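PDB 5ZJG: gamma-glutamyltransferase 1 Threonine peptidase. MEROPS family T03 L-subunit from Pseudomonas nitroreducens, which is the large subunit of a gamma-glutamyltranspeptidase, an N-terminal nucleophile enzyme that probably transfers or hydrolyses the gamma-glutamyl groups of substrates such as glutathione. Local coordinates for residues Gly53-Leu58 and Asp68-Ala73; Ile72-Ala77 and Gly211-Asp216; Glu283-Ala288 and Glu329-Gly334. One frame throughout, in Å; residues are numbered along the deposited sequence.

Interaction 1: residues Gly53-Leu58 and Asp68-Ala73. With GLY (glycine), chain E.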
loop_
_atom_site.group_PDB
_atom_site.type_symbol
_atom_site.label_atom_id
_atom_site.label_comp_id
_atom_site.label_asym_id
_atom_site.label_seq_id
_atom_site.Cartn_x
_atom_site.Cartn_y
_atom_site.Cartn_z
ATOM N N GLY A 53 -7.866 5.332 1.766
ATOM C CA GLY A 53 -7.312 5.078 3.088
ATOM C C GLY A 53 -5.889 4.580 2.970
ATOM O O GLY A 53 -5.332 4.474 1.879
ATOM N N GLY A 54 -5.283 4.296 4.112
ATOM C CA GLY A 54 -3.886 3.924 4.085
ATOM C C GLY A 54 -3.362 3.726 5.488
ATOM O O GLY A 54 -4.129 3.648 6.453
ATOM N N PHE A 55 -2.038 3.606 5.557
ATOM C CA PHE A 55 -1.285 3.295 6.763
ATOM C C PHE A 55 -0.056 4.194 6.836
ATOM O O PHE A 55 0.611 4.426 5.818
ATOM C CB PHE A 55 -0.785 1.833 6.770
ATOM C CG PHE A 55 -1.860 0.785 6.721
ATOM C CD1 PHE A 55 -2.901 0.786 7.618
ATOM C CD2 PHE A 55 -1.786 -0.240 5.800
ATOM C CE1 PHE A 55 -3.869 -0.218 7.584
ATOM C CE2 PHE A 55 -2.759 -1.236 5.751
ATOM C CZ PHE A 55 -3.800 -1.217 6.645
ATOM N N MET A 56 0.297 4.625 8.048
ATOM C CA MET A 56 1.519 5.386 8.276
ATOM C C MET A 56 2.351 4.714 9.361
ATOM O O MET A 56 1.841 4.448 10.449
ATOM C CB MET A 56 1.174 6.821 8.672
ATOM C CG MET A 56 2.382 7.726 8.762
ATOM S SD MET A 56 1.937 9.393 9.279
ATOM C CE MET A 56 0.773 9.902 8.014
ATOM N N THR A 57 3.617 4.411 9.062
ATOM C CA THR A 57 4.568 3.969 10.073
ATOM C C THR A 57 5.502 5.138 10.377
ATOM O O THR A 57 5.966 5.804 9.457
ATOM C CB THR A 57 5.352 2.753 9.569
ATOM O OG1 THR A 57 4.426 1.688 9.295
ATOM C CG2 THR A 57 6.392 2.283 10.580
ATOM N N LEU A 58 5.735 5.404 11.662
ATOM C CA LEU A 58 6.490 6.575 12.091
ATOM C C LEU A 58 7.584 6.137 13.046
ATOM O O LEU A 58 7.469 5.119 13.732
ATOM C CB LEU A 58 5.593 7.636 12.781
ATOM C CG LEU A 58 4.373 8.155 12.024
ATOM C CD1 LEU A 58 3.179 7.231 12.175
ATOM C CD2 LEU A 58 4.006 9.544 12.517
ATOM N N ASP A 68 -3.401 3.600 11.593
ATOM C CA ASP A 68 -4.277 2.856 10.692
ATOM C C ASP A 68 -5.434 3.766 10.304
ATOM O O ASP A 68 -6.301 4.063 11.131
ATOM C CB ASP A 68 -4.759 1.588 11.393
ATOM C CG ASP A 68 -5.880 0.873 10.674
ATOM O OD1 ASP A 68 -6.489 1.393 9.725
ATOM O OD2 ASP A 68 -6.176 -0.254 11.114
ATOM N N TYR A 69 -5.451 4.190 9.042
ATOM C CA TYR A 69 -6.556 4.943 8.481
ATOM C C TYR A 69 -7.095 4.225 7.248
ATOM O O TYR A 69 -7.492 4.821 6.238
ATOM C CB TYR A 69 -6.143 6.391 8.224
ATOM C CG TYR A 69 -4.999 6.655 7.303
ATOM C CD1 TYR A 69 -3.710 6.705 7.773
ATOM C CD2 TYR A 69 -5.236 6.966 5.976
ATOM C CE1 TYR A 69 -2.653 7.014 6.915
ATOM C CE2 TYR A 69 -4.210 7.267 5.118
ATOM C CZ TYR A 69 -2.927 7.306 5.589
ATOM O OH TYR A 69 -1.902 7.608 4.707
ATOM N N ARG A 70 -7.165 2.904 7.388
ATOM C CA ARG A 70 -7.814 2.043 6.422
ATOM C C ARG A 70 -9.325 2.275 6.433
ATOM O O ARG A 70 -9.927 2.550 7.478
ATOM C CB ARG A 70 -7.482 0.585 6.767
ATOM C CG ARG A 70 -8.057 -0.457 5.849
ATOM C CD ARG A 70 -7.326 -0.504 4.560
ATOM N NE ARG A 70 -7.447 -1.830 3.953
ATOM C CZ ARG A 70 -7.070 -2.097 2.709
ATOM N NH1 ARG A 70 -6.573 -1.130 1.965
ATOM N NH2 ARG A 70 -7.169 -3.326 2.215
ATOM N N GLU A 71 -9.933 2.162 5.259
ATOM C CA GLU A 71 -11.387 2.240 5.145
ATOM C C GLU A 71 -12.060 1.130 5.936
ATOM O O GLU A 71 -11.491 0.057 6.165
ATOM C CB GLU A 71 -11.811 2.152 3.678
ATOM C CG GLU A 71 -11.212 3.236 2.789
ATOM C CD GLU A 71 -10.042 2.718 1.994
ATOM O OE1 GLU A 71 -9.154 2.084 2.602
ATOM O OE2 GLU A 71 -10.016 2.907 0.756
ATOM N N ILE A 72 -13.307 1.400 6.360
ATOM C CA ILE A 72 -14.158 0.399 7.008
ATOM C C ILE A 72 -15.381 0.114 6.147
ATOM O O ILE A 72 -15.884 0.984 5.429
ATOM C CB ILE A 72 -14.601 0.831 8.427
ATOM C CG1 ILE A 72 -15.343 2.160 8.401
ATOM C CG2 ILE A 72 -13.392 0.863 9.372
ATOM C CD1 ILE A 72 -15.846 2.586 9.773
ATOM N N ALA A 73 -15.891 -1.116 6.262
ATOM C CA ALA A 73 -17.122 -1.469 5.580
ATOM C C ALA A 73 -18.260 -0.582 6.077
ATOM O O ALA A 73 -18.376 -0.343 7.286
ATOM C CB ALA A 73 -17.505 -2.929 5.834
HETATM N N GLY E . -5.721 -2.384 -2.014
HETATM C CA GLY E . -4.510 -3.186 -1.969
HETATM C C GLY E . -4.022 -3.354 -0.544
HETATM O O GLY E . -3.226 -4.240 -0.224
HETATM O OXT GLY E . -4.433 -2.582 0.323
#
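Gly54 and Tyr69 exchange two backbone hydrogen bonds where strands 53-60 and 63-69 run antiparallel. Tyr69 N reaches Gly54 O at 3.0 Å, while Gly54 N meets Tyr69 O at 3.1 Å. The Tyr69 ring then folds back over the glycine. Its CG stands between the backbone N and the carbonyl carbon (chi1 59°), which brings one ring face against Gly54. Gly54 CA makes a CH-pi contact, 3.9 Å from the ring centroid of Tyr69. An alanine in place of Tyr69 would probably uncover the Gly54 backbone and leave Asn16 of the small subunit without the hydroxyl it bonds.

The Phe55 ring lies beside Asp68, with ring and carboxylate planes 80° apart. Asp68 OD1 sits at the ring edge, 3.7 Å from Phe55 CE1. The same OD1 accepts from Arg70 N at 2.9 Å, closing an Asx turn. Arg70 CB touches Phe55 CE1 at 3.8 Å. Beyond it, Arg70 NH1 makes a weak hydrogen bond of 3.1 Å to OXT of the bound glycine. Salt bridges to Asp43 and Glu40 of the small subunit also hold this guanidinium. The hairpin joins a sheet that continues into the small subunit, as expected of the NTN fold, and Arg70 reaches from beside it to the bound glycine, which Asp43, Ser72, Ser73 and Asn21 of the small subunit also bind.

Interaction 2: residues Ile72-Ala77 and Gly211-Asp216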
loop_
_atom_site.group_PDB
_atom_site.type_symbol
_atom_site.label_atom_id
_atom_site.label_comp_id
_atom_site.label_asym_id
_atom_site.label_seq_id
_atom_site.Cartn_x
_atom_site.Cartn_y
_atom_site.Cartn_z
ATOM N N ILE A 72 -13.307 1.400 6.360
ATOM C CA ILE A 72 -14.158 0.399 7.008
ATOM C C ILE A 72 -15.381 0.114 6.147
ATOM O O ILE A 72 -15.884 0.984 5.429
ATOM C CB ILE A 72 -14.601 0.831 8.427
ATOM C CG1 ILE A 72 -15.343 2.160 8.401
ATOM C CG2 ILE A 72 -13.392 0.863 9.372
ATOM C CD1 ILE A 72 -15.846 2.586 9.773
ATOM N N ALA A 73 -15.891 -1.116 6.262
ATOM C CA ALA A 73 -17.122 -1.469 5.580
ATOM C C ALA A 73 -18.260 -0.582 6.077
ATOM O O ALA A 73 -18.376 -0.343 7.286
ATOM C CB ALA A 73 -17.505 -2.929 5.834
ATOM N N PRO A 74 -19.121 -0.096 5.191
ATOM C CA PRO A 74 -20.329 0.595 5.661
ATOM C C PRO A 74 -21.167 -0.306 6.550
ATOM O O PRO A 74 -21.143 -1.532 6.439
ATOM C CB PRO A 74 -21.069 0.945 4.364
ATOM C CG PRO A 74 -20.040 0.900 3.309
ATOM C CD PRO A 74 -19.099 -0.188 3.726
ATOM N N LYS A 75 -21.942 0.333 7.436
ATOM C CA LYS A 75 -22.782 -0.391 8.385
ATOM C C LYS A 75 -23.820 -1.259 7.691
ATOM O O LYS A 75 -24.249 -2.262 8.263
ATOM C CB LYS A 75 -23.473 0.584 9.342
ATOM C CG LYS A 75 -22.555 1.153 10.425
ATOM C CD LYS A 75 -23.267 2.194 11.272
ATOM C CE LYS A 75 -22.304 3.157 11.935
ATOM N NZ LYS A 75 -21.510 2.539 13.030
ATOM N N ALA A 76 -24.218 -0.915 6.470
ATOM C CA ALA A 76 -25.186 -1.717 5.735
ATOM C C ALA A 76 -24.547 -2.848 4.937
ATOM O O ALA A 76 -25.271 -3.595 4.264
ATOM C CB ALA A 76 -26.003 -0.828 4.791
ATOM N N ALA A 77 -23.223 -2.997 4.999
ATOM C CA ALA A 77 -22.549 -4.056 4.260
ATOM C C ALA A 77 -22.906 -5.413 4.840
ATOM O O ALA A 77 -23.163 -5.550 6.041
ATOM C CB ALA A 77 -21.033 -3.866 4.298
ATOM N N GLY A 211 -25.205 3.772 -3.357
ATOM C CA GLY A 211 -24.177 3.416 -2.412
ATOM C C GLY A 211 -24.722 3.212 -1.018
ATOM O O GLY A 211 -25.884 3.485 -0.723
ATOM N N LEU A 212 -23.837 2.759 -0.130
ATOM C CA LEU A 212 -24.224 2.371 1.216
ATOM C C LEU A 212 -23.788 3.346 2.297
ATOM O O LEU A 212 -24.290 3.255 3.421
ATOM C CB LEU A 212 -23.642 0.990 1.547
ATOM C CG LEU A 212 -24.013 -0.116 0.556
ATOM C CD1 LEU A 212 -23.627 -1.434 1.178
ATOM C CD2 LEU A 212 -25.490 -0.100 0.167
ATOM N N ILE A 213 -22.869 4.261 1.996
ATOM C CA ILE A 213 -22.270 5.076 3.042
ATOM C C ILE A 213 -23.278 6.118 3.492
ATOM O O ILE A 213 -23.881 6.815 2.667
ATOM C CB ILE A 213 -20.969 5.717 2.547
ATOM C CG1 ILE A 213 -19.951 4.604 2.262
ATOM C CG2 ILE A 213 -20.405 6.662 3.585
ATOM C CD1 ILE A 213 -18.683 5.084 1.613
ATOM N N THR A 214 -23.458 6.225 4.801
ATOM C CA THR A 214 -24.418 7.142 5.386
ATOM C C THR A 214 -23.712 8.137 6.289
ATOM O O THR A 214 -22.521 8.025 6.587
ATOM C CB THR A 214 -25.482 6.398 6.203
ATOM O OG1 THR A 214 -24.844 5.727 7.295
ATOM C CG2 THR A 214 -26.234 5.394 5.348
ATOM N N SER A 215 -24.483 9.122 6.755
ATOM C CA SER A 215 -23.924 10.063 7.707
ATOM C C SER A 215 -23.396 9.329 8.928
ATOM O O SER A 215 -22.335 9.669 9.453
ATOM C CB SER A 215 -24.977 11.095 8.110
ATOM O OG SER A 215 -24.427 11.968 9.070
ATOM N N ASP A 216 -24.119 8.307 9.388
ATOM C CA ASP A 216 -23.658 7.530 10.534
ATOM C C ASP A 216 -22.296 6.905 10.262
ATOM O O ASP A 216 -21.438 6.843 11.149
ATOM C CB ASP A 216 -24.673 6.434 10.873
ATOM C CG ASP A 216 -25.942 6.972 11.474
ATOM O OD1 ASP A 216 -26.378 8.082 11.098
ATOM O OD2 ASP A 216 -26.501 6.264 12.336
HETATM O O HOH W 1 -24.272 1.824 5.659
#
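Pro74 packs its ring against Leu212 and Ile213. Pro74 CB lies 3.8 Å from Leu212 CB, and the two side chains cross at about a right angle. One atom further round the ring, Pro74 CG meets Ile213 CG1 at 3.9 Å. Leu212 has its CG anti to the carbonyl carbon (chi1 -55°), and its CD1 branch reaches the next part of the loop. There Leu212 CD1 lies 4.1 Å from Ala76 O and also approaches the methyl of Ala76.

Pro74 to Ala77 form a type I beta turn, closed by a 2.9 Å hydrogen bond from Ala77 N to Pro74 O. The turn presents Pro74 and Ala76 to the loop that leads into helix 215-220. A water joins the two backbones at this point. It accepts from Ala76 N at 2.9 Å and donates to Leu212 O at 2.7 Å.

Lys75 reaches the start of the helix, its CE 3.9 Å from Asp216 O. Its amino group goes on to a salt bridge with Asp220, and Asp216 OD2 is too far from it for a direct contact. Thr214 is the N-cap of the helix, and its hydroxyl is bonded to Asp217. That aspartate also accepts from Lys75 N, so it ties the turn to the helix start. Ile213 is backed by Leu202 and Met206 of helix 197-209, and Met41 of the small subunit packs on Pro74.

Interaction 3: residues Glu283-Ala288 and Glu329-Gly334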
loop_
_atom_site.group_PDB
_atom_site.type_symbol
_atom_site.label_atom_id
_atom_site.label_comp_id
_atom_site.label_asym_id
_atom_site.label_seq_id
_atom_site.Cartn_x
_atom_site.Cartn_y
_atom_site.Cartn_z
ATOM N N GLU A 283 7.037 -18.159 -0.162
ATOM C CA GLU A 283 5.804 -17.407 -0.374
ATOM C C GLU A 283 4.589 -18.325 -0.390
ATOM O O GLU A 283 3.513 -17.929 0.069
ATOM C CB GLU A 283 5.897 -16.616 -1.675
ATOM C CG GLU A 283 6.877 -15.429 -1.568
ATOM C CD GLU A 283 7.404 -14.907 -2.909
ATOM O OE1 GLU A 283 7.115 -15.493 -3.972
ATOM O OE2 GLU A 283 8.135 -13.894 -2.880
ATOM N N LYS A 284 4.736 -19.553 -0.893
ATOM C CA LYS A 284 3.639 -20.518 -0.794
ATOM C C LYS A 284 3.086 -20.578 0.626
ATOM O O LYS A 284 1.864 -20.592 0.834
ATOM C CB LYS A 284 4.120 -21.911 -1.239
ATOM C CG LYS A 284 4.079 -22.134 -2.748
ATOM C CD LYS A 284 4.586 -23.539 -3.130
ATOM C CE LYS A 284 3.957 -24.053 -4.412
ATOM N NZ LYS A 284 4.339 -23.223 -5.588
ATOM N N ARG A 285 3.979 -20.656 1.619
ATOM C CA ARG A 285 3.547 -20.836 3.003
ATOM C C ARG A 285 2.971 -19.555 3.574
ATOM O O ARG A 285 2.009 -19.584 4.347
ATOM C CB ARG A 285 4.711 -21.287 3.878
ATOM C CG ARG A 285 5.000 -22.796 3.824
ATOM C CD ARG A 285 5.674 -23.204 2.537
ATOM N NE ARG A 285 5.577 -24.651 2.319
ATOM C CZ ARG A 285 6.179 -25.290 1.319
ATOM N NH1 ARG A 285 6.926 -24.611 0.454
ATOM N NH2 ARG A 285 6.048 -26.608 1.189
ATOM N N VAL A 286 3.576 -18.422 3.228
ATOM C CA VAL A 286 3.071 -17.140 3.698
ATOM C C VAL A 286 1.637 -16.944 3.242
ATOM O O VAL A 286 0.774 -16.513 4.015
ATOM C CB VAL A 286 3.987 -16.006 3.204
ATOM C CG1 VAL A 286 3.380 -14.618 3.480
ATOM C CG2 VAL A 286 5.325 -16.145 3.872
ATOM N N PHE A 287 1.367 -17.219 1.969
ATOM C CA PHE A 287 0.018 -17.007 1.469
ATOM C C PHE A 287 -0.961 -18.070 1.954
ATOM O O PHE A 287 -2.167 -17.799 1.997
ATOM C CB PHE A 287 0.031 -16.920 -0.059
ATOM C CG PHE A 287 0.380 -15.546 -0.559
ATOM C CD1 PHE A 287 1.700 -15.201 -0.767
ATOM C CD2 PHE A 287 -0.602 -14.588 -0.761
ATOM C CE1 PHE A 287 2.049 -13.910 -1.205
ATOM C CE2 PHE A 287 -0.282 -13.307 -1.195
ATOM C CZ PHE A 287 1.063 -12.962 -1.423
ATOM N N ALA A 288 -0.488 -19.250 2.371
ATOM C CA ALA A 288 -1.421 -20.217 2.967
ATOM C C ALA A 288 -1.945 -19.723 4.317
ATOM O O ALA A 288 -3.148 -19.831 4.606
ATOM C CB ALA A 288 -0.744 -21.584 3.109
ATOM N N GLU A 329 -1.316 -28.277 -3.690
ATOM C CA GLU A 329 -2.465 -28.859 -3.021
ATOM C C GLU A 329 -2.158 -29.264 -1.582
ATOM O O GLU A 329 -3.087 -29.432 -0.786
ATOM C CB GLU A 329 -2.940 -30.074 -3.837
ATOM C CG GLU A 329 -3.488 -29.742 -5.255
ATOM C CD GLU A 329 -2.409 -29.436 -6.306
ATOM O OE1 GLU A 329 -1.198 -29.587 -6.010
ATOM O OE2 GLU A 329 -2.786 -29.048 -7.439
ATOM N N LYS A 330 -0.882 -29.430 -1.237
ATOM C CA LYS A 330 -0.456 -29.938 0.062
ATOM C C LYS A 330 0.096 -28.858 0.987
ATOM O O LYS A 330 0.523 -29.177 2.104
ATOM C CB LYS A 330 0.611 -31.023 -0.131
ATOM N N VAL A 331 0.120 -27.599 0.556
ATOM C CA VAL A 331 0.577 -26.503 1.401
ATOM C C VAL A 331 -0.605 -26.037 2.237
ATOM O O VAL A 331 -1.604 -25.562 1.687
ATOM C CB VAL A 331 1.144 -25.348 0.566
ATOM C CG1 VAL A 331 1.697 -24.280 1.482
ATOM C CG2 VAL A 331 2.226 -25.857 -0.377
ATOM N N ARG A 332 -0.474 -26.135 3.555
ATOM C CA ARG A 332 -1.596 -25.951 4.469
ATOM C C ARG A 332 -1.383 -24.729 5.348
ATOM O O ARG A 332 -0.244 -24.314 5.587
ATOM C CB ARG A 332 -1.769 -27.177 5.380
ATOM C CG ARG A 332 -1.921 -28.511 4.665
ATOM C CD ARG A 332 -3.133 -28.525 3.746
ATOM N NE ARG A 332 -4.333 -28.058 4.420
ATOM C CZ ARG A 332 -5.397 -27.568 3.794
ATOM N NH1 ARG A 332 -5.417 -27.483 2.471
ATOM N NH2 ARG A 332 -6.443 -27.156 4.489
ATOM N N PRO A 333 -2.458 -24.138 5.866
ATOM C CA PRO A 333 -2.298 -23.158 6.949
ATOM C C PRO A 333 -1.557 -23.799 8.113
ATOM O O PRO A 333 -1.865 -24.922 8.524
ATOM C CB PRO A 333 -3.744 -22.790 7.320
ATOM C CG PRO A 333 -4.591 -23.279 6.178
ATOM C CD PRO A 333 -3.872 -24.453 5.604
ATOM N N GLY A 334 -0.558 -23.089 8.640
ATOM C CA GLY A 334 0.417 -23.755 9.489
ATOM C C GLY A 334 -0.073 -24.116 10.883
ATOM O O GLY A 334 0.568 -24.932 11.551
HETATM O O HOH W 2 3.861 -28.511 1.638
#
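A turn of helix 273-293 faces an extended piece of chain that follows a 3-10 segment at 329-330. The backbones come closest at Ala288 and Pro333, whose CA atoms are 5.0 Å apart. No direct hydrogen bond joins the two segments.

Val331 is the main side chain of the contact and points at the helix. Its CG1, anti to the backbone N (chi1 -176°), lies 3.7 Å from Lys284 O and 4.0 Å from Ala288 CB. CG1 thus sits between the Lys284 carbonyl and the Ala288 methyl, one helical turn apart. Its other branch, CG2, sits over one face of the Arg285 guanidinium, offset toward the rim. The two side chains cross at about a right angle. Arg285 is bent at chi2 (74°), which turns its guanidinium toward the valine.

Ala288 CB points at the extended chain and meets Arg332 O at 3.7 Å. That carbonyl is hydrogen-bonded by Arg316. The Pro333 ring touches the helix through CG, 4.1 Å from Ala288 O. A water adds a polar link beside this packing: it accepts from Arg285 NH2 at 2.9 Å and makes a weak bond to Lys330 O.

Salt bridges to Glu281 and Glu319 hold the Arg285 guanidinium. Lys284 leads away to Asp132 of the small subunit. The arrangement is plain packing of an irregular C-terminal segment along a long helix, with the small subunit packed against the same helix turn, its Leu128 on Ala288 and its His126 on Lys284.

Interactions 1 and 2 follow one another along the chain and share Ile72 and Ala73, with centres about 17 Å apart. Interaction 1 is fully buried near the middle of the chain, and interaction 2 is partly exposed further out. Interaction 3 is also buried but peripheral. Its centre lies about 27 Å from that of interaction 1 and about 34 Å from that of interaction 2, and it touches neither. The chemistry differs with place. Strand pairing and charged groups beside a bound ligand mark interaction 1. Interactions 2 and 3 rely on apolar packing with one bridging water each. All three also meet the small subunit.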